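Local coordinates for protein N-acetylmuramoyl-L-alanine amidase AmiD (Escherichia coli, PDB 3D2Y) that is a zinc-dependent outer-membrane lipoprotein amidase that cleaves the bond between N-acetylmuramoyl groups and L-amino acids in cell-wall glycopeptides, at residues A150-P164 / E222-P236. Residues are numbered along the deposited sequence; the frame is centred on the assembly and turned at random. Where two conformers were deposited one is given.
Sequences AHADIAPQRKDDPGP and EQRRVIMAFQMHFRP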
loop_
_atom_site.group_PDB
_atom_site.type_symbol
_atom_site.label_atom_id
_atom_site.label_comp_id
_atom_site.label_asym_id
_atom_site.label_seq_id
_atom_site.Cartn_x
_atom_site.Cartn_y
_atom_site.Cartn_z
ATOM N N ALA A 150 0.448 1.872 0.671
ATOM C CA ALA A 150 -0.188 2.283 1.901
ATOM C C ALA A 150 -1.655 2.529 1.634
ATOM O O ALA A 150 -2.046 2.960 0.563
ATOM C CB ALA A 150 0.451 3.612 2.393
ATOM N N HIS A 151 -2.474 2.298 2.646
ATOM C CA HIS A 151 -3.865 2.746 2.550
ATOM C C HIS A 151 -3.928 4.265 2.250
ATOM O O HIS A 151 -4.809 4.756 1.514
ATOM C CB HIS A 151 -4.497 2.495 3.877
ATOM C CG HIS A 151 -6.002 2.528 3.872
ATOM N ND1 HIS A 151 -6.739 2.502 5.039
ATOM C CD2 HIS A 151 -6.902 2.546 2.864
ATOM C CE1 HIS A 151 -8.027 2.485 4.749
ATOM N NE2 HIS A 151 -8.149 2.535 3.436
ATOM N N ALA A 152 -3.011 5.027 2.864
ATOM C CA ALA A 152 -3.001 6.502 2.642
ATOM C C ALA A 152 -2.756 6.785 1.182
ATOM O O ALA A 152 -3.214 7.811 0.654
ATOM C CB ALA A 152 -1.908 7.186 3.516
ATOM N N ASP A 153 -2.014 5.898 0.508
ATOM C CA ASP A 153 -1.714 6.112 -0.907
ATOM C C ASP A 153 -3.008 6.060 -1.726
ATOM O O ASP A 153 -3.127 6.754 -2.754
ATOM C CB ASP A 153 -0.740 5.065 -1.443
ATOM C CG ASP A 153 0.668 5.172 -0.824
ATOM O OD1 ASP A 153 1.085 6.271 -0.399
ATOM O OD2 ASP A 153 1.366 4.139 -0.776
ATOM N N ILE A 154 -3.960 5.213 -1.309
ATOM C CA ILE A 154 -5.129 4.936 -2.165
ATOM C C ILE A 154 -6.350 5.722 -1.712
ATOM O O ILE A 154 -7.334 5.823 -2.452
ATOM C CB ILE A 154 -5.457 3.433 -2.287
ATOM C CG1 ILE A 154 -6.002 2.858 -0.969
ATOM C CG2 ILE A 154 -4.269 2.689 -2.832
ATOM C CD1 ILE A 154 -6.195 1.322 -1.051
ATOM N N ALA A 155 -6.277 6.268 -0.497
ATOM C CA ALA A 155 -7.303 7.181 0.047
ATOM C C ALA A 155 -6.678 8.350 0.834
ATOM O O ALA A 155 -6.885 8.442 2.075
ATOM C CB ALA A 155 -8.230 6.406 1.013
ATOM N N PRO A 156 -5.885 9.192 0.168
ATOM C CA PRO A 156 -5.069 10.205 0.877
ATOM C C PRO A 156 -5.851 11.225 1.682
ATOM O O PRO A 156 -5.316 11.748 2.670
ATOM C CB PRO A 156 -4.244 10.874 -0.239
ATOM C CG PRO A 156 -4.922 10.478 -1.488
ATOM C CD PRO A 156 -5.596 9.188 -1.278
ATOM N N GLN A 157 -7.103 11.484 1.305
ATOM C CA GLN A 157 -7.907 12.468 2.059
ATOM C C GLN A 157 -8.467 11.855 3.339
ATOM O O GLN A 157 -8.951 12.604 4.197
ATOM C CB GLN A 157 -9.107 12.984 1.254
ATOM C CG GLN A 157 -8.772 13.631 -0.102
ATOM C CD GLN A 157 -7.830 14.813 0.041
ATOM O OE1 GLN A 157 -7.923 15.574 1.001
ATOM N NE2 GLN A 157 -6.927 14.980 -0.923
ATOM N N ARG A 158 -8.481 10.519 3.435
ATOM C CA ARG A 158 -9.211 9.846 4.522
ATOM C C ARG A 158 -8.320 9.161 5.524
ATOM O O ARG A 158 -8.734 8.951 6.674
ATOM C CB ARG A 158 -10.193 8.792 3.976
ATOM C CG ARG A 158 -11.328 9.385 3.103
ATOM C CD ARG A 158 -12.419 8.340 2.773
ATOM N NE ARG A 158 -11.905 7.133 2.103
ATOM C CZ ARG A 158 -11.731 5.966 2.730
ATOM N NH1 ARG A 158 -12.063 5.857 4.001
ATOM N NH2 ARG A 158 -11.260 4.892 2.087
ATOM N N LYS A 159 -7.145 8.712 5.065
ATOM C CA LYS A 159 -6.294 7.799 5.872
ATOM C C LYS A 159 -4.821 8.204 5.865
ATOM O O LYS A 159 -4.326 8.783 4.891
ATOM C CB LYS A 159 -6.412 6.364 5.351
ATOM C CG LYS A 159 -7.810 5.804 5.364
ATOM C CD LYS A 159 -8.315 5.512 6.775
ATOM C CE LYS A 159 -9.782 5.174 6.730
ATOM N NZ LYS A 159 -10.142 4.550 8.076
ATOM N N ASP A 160 -4.139 7.857 6.954
ATOM C CA ASP A 160 -2.687 8.034 7.086
ATOM C C ASP A 160 -1.910 6.718 7.104
ATOM O O ASP A 160 -0.671 6.715 6.967
ATOM C CB ASP A 160 -2.409 8.766 8.416
ATOM C CG ASP A 160 -2.679 10.255 8.329
ATOM O OD1 ASP A 160 -2.902 10.745 7.218
ATOM O OD2 ASP A 160 -2.688 10.938 9.378
ATOM N N ASP A 161 -2.616 5.615 7.368
ATOM C CA ASP A 161 -1.961 4.337 7.625
ATOM C C ASP A 161 -1.259 3.716 6.424
ATOM O O ASP A 161 -1.717 3.912 5.277
ATOM C CB ASP A 161 -2.899 3.362 8.378
ATOM C CG ASP A 161 -4.107 2.925 7.560
ATOM O OD1 ASP A 161 -4.229 1.697 7.340
ATOM O OD2 ASP A 161 -4.907 3.794 7.124
ATOM N N PRO A 162 -0.114 3.008 6.662
ATOM C CA PRO A 162 0.531 2.735 7.963
ATOM C C PRO A 162 1.499 3.793 8.493
ATOM O O PRO A 162 2.176 3.531 9.474
ATOM C CB PRO A 162 1.316 1.450 7.691
ATOM C CG PRO A 162 1.747 1.635 6.263
ATOM C CD PRO A 162 0.632 2.378 5.566
ATOM N N GLY A 163 1.583 4.951 7.836
ATOM C CA GLY A 163 2.261 6.090 8.430
ATOM C C GLY A 163 3.754 6.186 8.190
ATOM O O GLY A 163 4.392 5.273 7.629
ATOM N N PRO A 164 4.344 7.317 8.614
ATOM C CA PRO A 164 5.725 7.664 8.274
ATOM C C PRO A 164 6.792 6.827 9.020
ATOM O O PRO A 164 7.981 6.899 8.669
ATOM C CB PRO A 164 5.786 9.145 8.626
ATOM C CG PRO A 164 4.862 9.227 9.858
ATOM C CD PRO A 164 3.691 8.346 9.432
ATOM N N GLU A 222 -6.515 19.829 0.657
ATOM C CA GLU A 222 -6.664 18.555 -0.028
ATOM C C GLU A 222 -5.395 18.235 -0.843
ATOM O O GLU A 222 -4.997 17.074 -0.952
ATOM C CB GLU A 222 -7.910 18.578 -0.910
ATOM C CG GLU A 222 -9.214 18.738 -0.103
ATOM C CD GLU A 222 -10.442 19.003 -0.951
ATOM O OE1 GLU A 222 -10.293 19.328 -2.146
ATOM O OE2 GLU A 222 -11.563 18.869 -0.401
ATOM N N GLN A 223 -4.746 19.280 -1.365
ATOM C CA GLN A 223 -3.518 19.128 -2.163
ATOM C C GLN A 223 -2.382 18.734 -1.234
ATOM O O GLN A 223 -1.541 17.921 -1.596
ATOM C CB GLN A 223 -3.176 20.436 -2.916
ATOM C CG GLN A 223 -4.123 20.807 -4.072
ATOM C CD GLN A 223 -3.819 22.178 -4.703
ATOM O OE1 GLN A 223 -2.741 22.733 -4.524
ATOM N NE2 GLN A 223 -4.785 22.724 -5.440
ATOM N N ARG A 224 -2.392 19.298 -0.015
ATOM C CA ARG A 224 -1.458 18.927 1.068
ATOM C C ARG A 224 -1.590 17.453 1.503
ATOM O O ARG A 224 -0.587 16.781 1.680
ATOM C CB ARG A 224 -1.589 19.856 2.288
ATOM C CG ARG A 224 -0.895 21.193 2.145
ATOM C CD ARG A 224 -0.683 21.891 3.503
ATOM N NE ARG A 224 -1.939 22.213 4.178
ATOM C CZ ARG A 224 -2.690 23.289 3.925
ATOM N NH1 ARG A 224 -2.343 24.174 2.996
ATOM N NH2 ARG A 224 -3.810 23.475 4.614
ATOM N N ARG A 225 -2.812 16.955 1.666
ATOM C CA ARG A 225 -3.002 15.573 2.055
ATOM C C ARG A 225 -2.414 14.623 1.005
ATOM O O ARG A 225 -1.805 13.612 1.358
ATOM C CB ARG A 225 -4.487 15.281 2.344
ATOM C CG ARG A 225 -5.012 15.889 3.663
ATOM C CD ARG A 225 -5.302 14.860 4.788
ATOM N NE ARG A 225 -4.640 13.556 4.597
ATOM C CZ ARG A 225 -4.865 12.432 5.288
ATOM N NH1 ARG A 225 -5.765 12.375 6.270
ATOM N NH2 ARG A 225 -4.182 11.338 4.955
ATOM N N VAL A 226 -2.554 14.953 -0.279
ATOM C CA VAL A 226 -1.991 14.062 -1.318
ATOM C C VAL A 226 -0.457 14.032 -1.181
ATOM O O VAL A 226 0.157 12.967 -1.197
ATOM C CB VAL A 226 -2.430 14.463 -2.723
ATOM C CG1 VAL A 226 -1.734 13.605 -3.776
ATOM C CG2 VAL A 226 -3.937 14.306 -2.862
ATOM N N ILE A 227 0.150 15.205 -1.002
ATOM C CA ILE A 227 1.601 15.309 -1.048
ATOM C C ILE A 227 2.133 14.669 0.224
ATOM O O ILE A 227 3.126 13.935 0.209
ATOM C CB ILE A 227 2.056 16.779 -1.195
ATOM C CG1 ILE A 227 1.782 17.294 -2.635
ATOM C CG2 ILE A 227 3.543 16.872 -0.940
ATOM C CD1 ILE A 227 1.746 18.862 -2.840
ATOM N N MET A 228 1.421 14.912 1.313
ATOM C CA MET A 228 1.733 14.315 2.604
ATOM C C MET A 228 1.717 12.771 2.545
ATOM O O MET A 228 2.649 12.113 3.035
ATOM C CB MET A 228 0.748 14.843 3.642
ATOM C CG MET A 228 0.985 14.403 5.069
ATOM S SD MET A 228 -0.326 14.994 6.194
ATOM C CE MET A 228 -0.866 16.552 5.472
ATOM N N ALA A 229 0.654 12.200 1.965
ATOM C CA ALA A 229 0.552 10.749 1.777
ATOM C C ALA A 229 1.805 10.174 1.041
ATOM O O ALA A 229 2.376 9.148 1.449
ATOM C CB ALA A 229 -0.736 10.402 1.031
ATOM N N PHE A 230 2.242 10.876 0.010
ATOM C CA PHE A 230 3.378 10.462 -0.806
ATOM C C PHE A 230 4.680 10.506 0.035
ATOM O O PHE A 230 5.531 9.573 -0.007
ATOM C CB PHE A 230 3.478 11.372 -2.039
ATOM C CG PHE A 230 4.677 11.109 -2.893
ATOM C CD1 PHE A 230 4.762 9.950 -3.658
ATOM C CD2 PHE A 230 5.730 12.056 -2.965
ATOM C CE1 PHE A 230 5.885 9.700 -4.459
ATOM C CE2 PHE A 230 6.868 11.819 -3.755
ATOM C CZ PHE A 230 6.938 10.627 -4.501
ATOM N N GLN A 231 4.801 11.585 0.813
ATOM C CA GLN A 231 5.988 11.803 1.652
ATOM C C GLN A 231 6.051 10.794 2.788
ATOM O O GLN A 231 7.142 10.290 3.119
ATOM C CB GLN A 231 6.037 13.234 2.195
ATOM C CG GLN A 231 6.257 14.290 1.082
ATOM C CD GLN A 231 6.006 15.721 1.541
ATOM O OE1 GLN A 231 5.158 15.970 2.391
ATOM N NE2 GLN A 231 6.703 16.675 0.929
ATOM N N MET A 232 4.912 10.519 3.418
ATOM C CA MET A 232 4.853 9.478 4.463
ATOM C C MET A 232 5.394 8.142 3.981
ATOM O O MET A 232 6.035 7.438 4.753
ATOM C CB MET A 232 3.448 9.297 5.052
ATOM C CG MET A 232 2.981 10.442 5.918
ATOM S SD MET A 232 1.468 10.035 6.796
ATOM C CE MET A 232 0.233 10.107 5.520
ATOM N N HIS A 233 5.197 7.836 2.693
ATOM C CA HIS A 233 5.683 6.594 2.085
ATOM C C HIS A 233 7.162 6.740 1.615
ATOM O O HIS A 233 8.007 5.871 1.892
ATOM C CB HIS A 233 4.720 6.215 0.936
ATOM C CG HIS A 233 4.940 4.854 0.334
ATOM N ND1 HIS A 233 3.918 4.128 -0.255
ATOM C CD2 HIS A 233 6.068 4.117 0.171
ATOM C CE1 HIS A 233 4.410 2.997 -0.737
ATOM N NE2 HIS A 233 5.713 2.979 -0.505
ATOM N N PHE A 234 7.477 7.836 0.923
ATOM C CA PHE A 234 8.690 7.922 0.127
ATOM C C PHE A 234 9.673 8.997 0.574
ATOM O O PHE A 234 10.811 9.009 0.094
ATOM C CB PHE A 234 8.367 8.111 -1.371
ATOM C CG PHE A 234 7.666 6.956 -2.000
ATOM C CD1 PHE A 234 8.396 5.816 -2.368
ATOM C CD2 PHE A 234 6.290 7.013 -2.275
ATOM C CE1 PHE A 234 7.783 4.742 -2.971
ATOM C CE2 PHE A 234 5.660 5.899 -2.878
ATOM C CZ PHE A 234 6.427 4.776 -3.245
ATOM N N ARG A 235 9.275 9.861 1.526
ATOM C CA ARG A 235 10.183 10.906 2.048
ATOM C C ARG A 235 9.757 11.247 3.481
ATOM O O ARG A 235 9.312 12.356 3.769
ATOM C CB ARG A 235 10.196 12.155 1.152
ATOM C CG ARG A 235 11.522 12.963 1.184
ATOM C CD ARG A 235 11.688 13.848 2.430
ATOM N NE ARG A 235 10.596 14.813 2.532
ATOM C CZ ARG A 235 10.604 16.032 1.994
ATOM N NH1 ARG A 235 9.551 16.820 2.140
ATOM N NH2 ARG A 235 11.663 16.473 1.330
ATOM N N PRO A 236 9.826 10.252 4.367
ATOM C CA PRO A 236 9.247 10.375 5.693
ATOM C C PRO A 236 9.956 11.289 6.667
ATOM O O PRO A 236 9.426 11.553 7.731
ATOM C CB PRO A 236 9.248 8.943 6.209
ATOM C CG PRO A 236 10.288 8.250 5.438
ATOM C CD PRO A 236 10.364 8.904 4.117
HETATM O O HOH W 1 1.409 7.001 2.306
#
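His233 and Asp153 lock the buried end: ND1 donates in its ring plane to the syn lone pair of Asp153 OD2, 2.6 Å away, carboxylate and ring nearly coplanar. Ala150 N reaches OD2 from above the carboxylate plane, while OD1 bonds Tyr212 OH and accepts from a water that also donates to Ala229 O. An asparagine in place of Asp153 would probably leave His233 without its charged partner and, its carbonyl kept toward ND1, turn an NH2 toward the water and Tyr212. Beside this lies tight apolar packing: Ala229 CB sits 3.8 Å from Pro156 CB, Met232 lays SD against Pro164 CD, and its bend at chi3 (-74°) turns CE toward Ala152 CB. Toward the start of helix 220-234 the contact is looser: Gln157, Glu222 and Arg225 are partly exposed, and Gln157 NE2 bonds Glu222 O almost straight (174°). In one of two conformers, hence less surely, Arg225 NH2 meets Lys159 O from above the carbonyl plane in a bent bond (131°) and salt-bridges buried Asp160 (OD1, 2.7 Å). Segment 150-164 carries the zinc ligands His151 and Asp161 and the transition-state stabiliser Lys159. Helix 220-234 thus covers the turn leaving edge strand 148-150, its far side packed on helices 200-210 and 245-258.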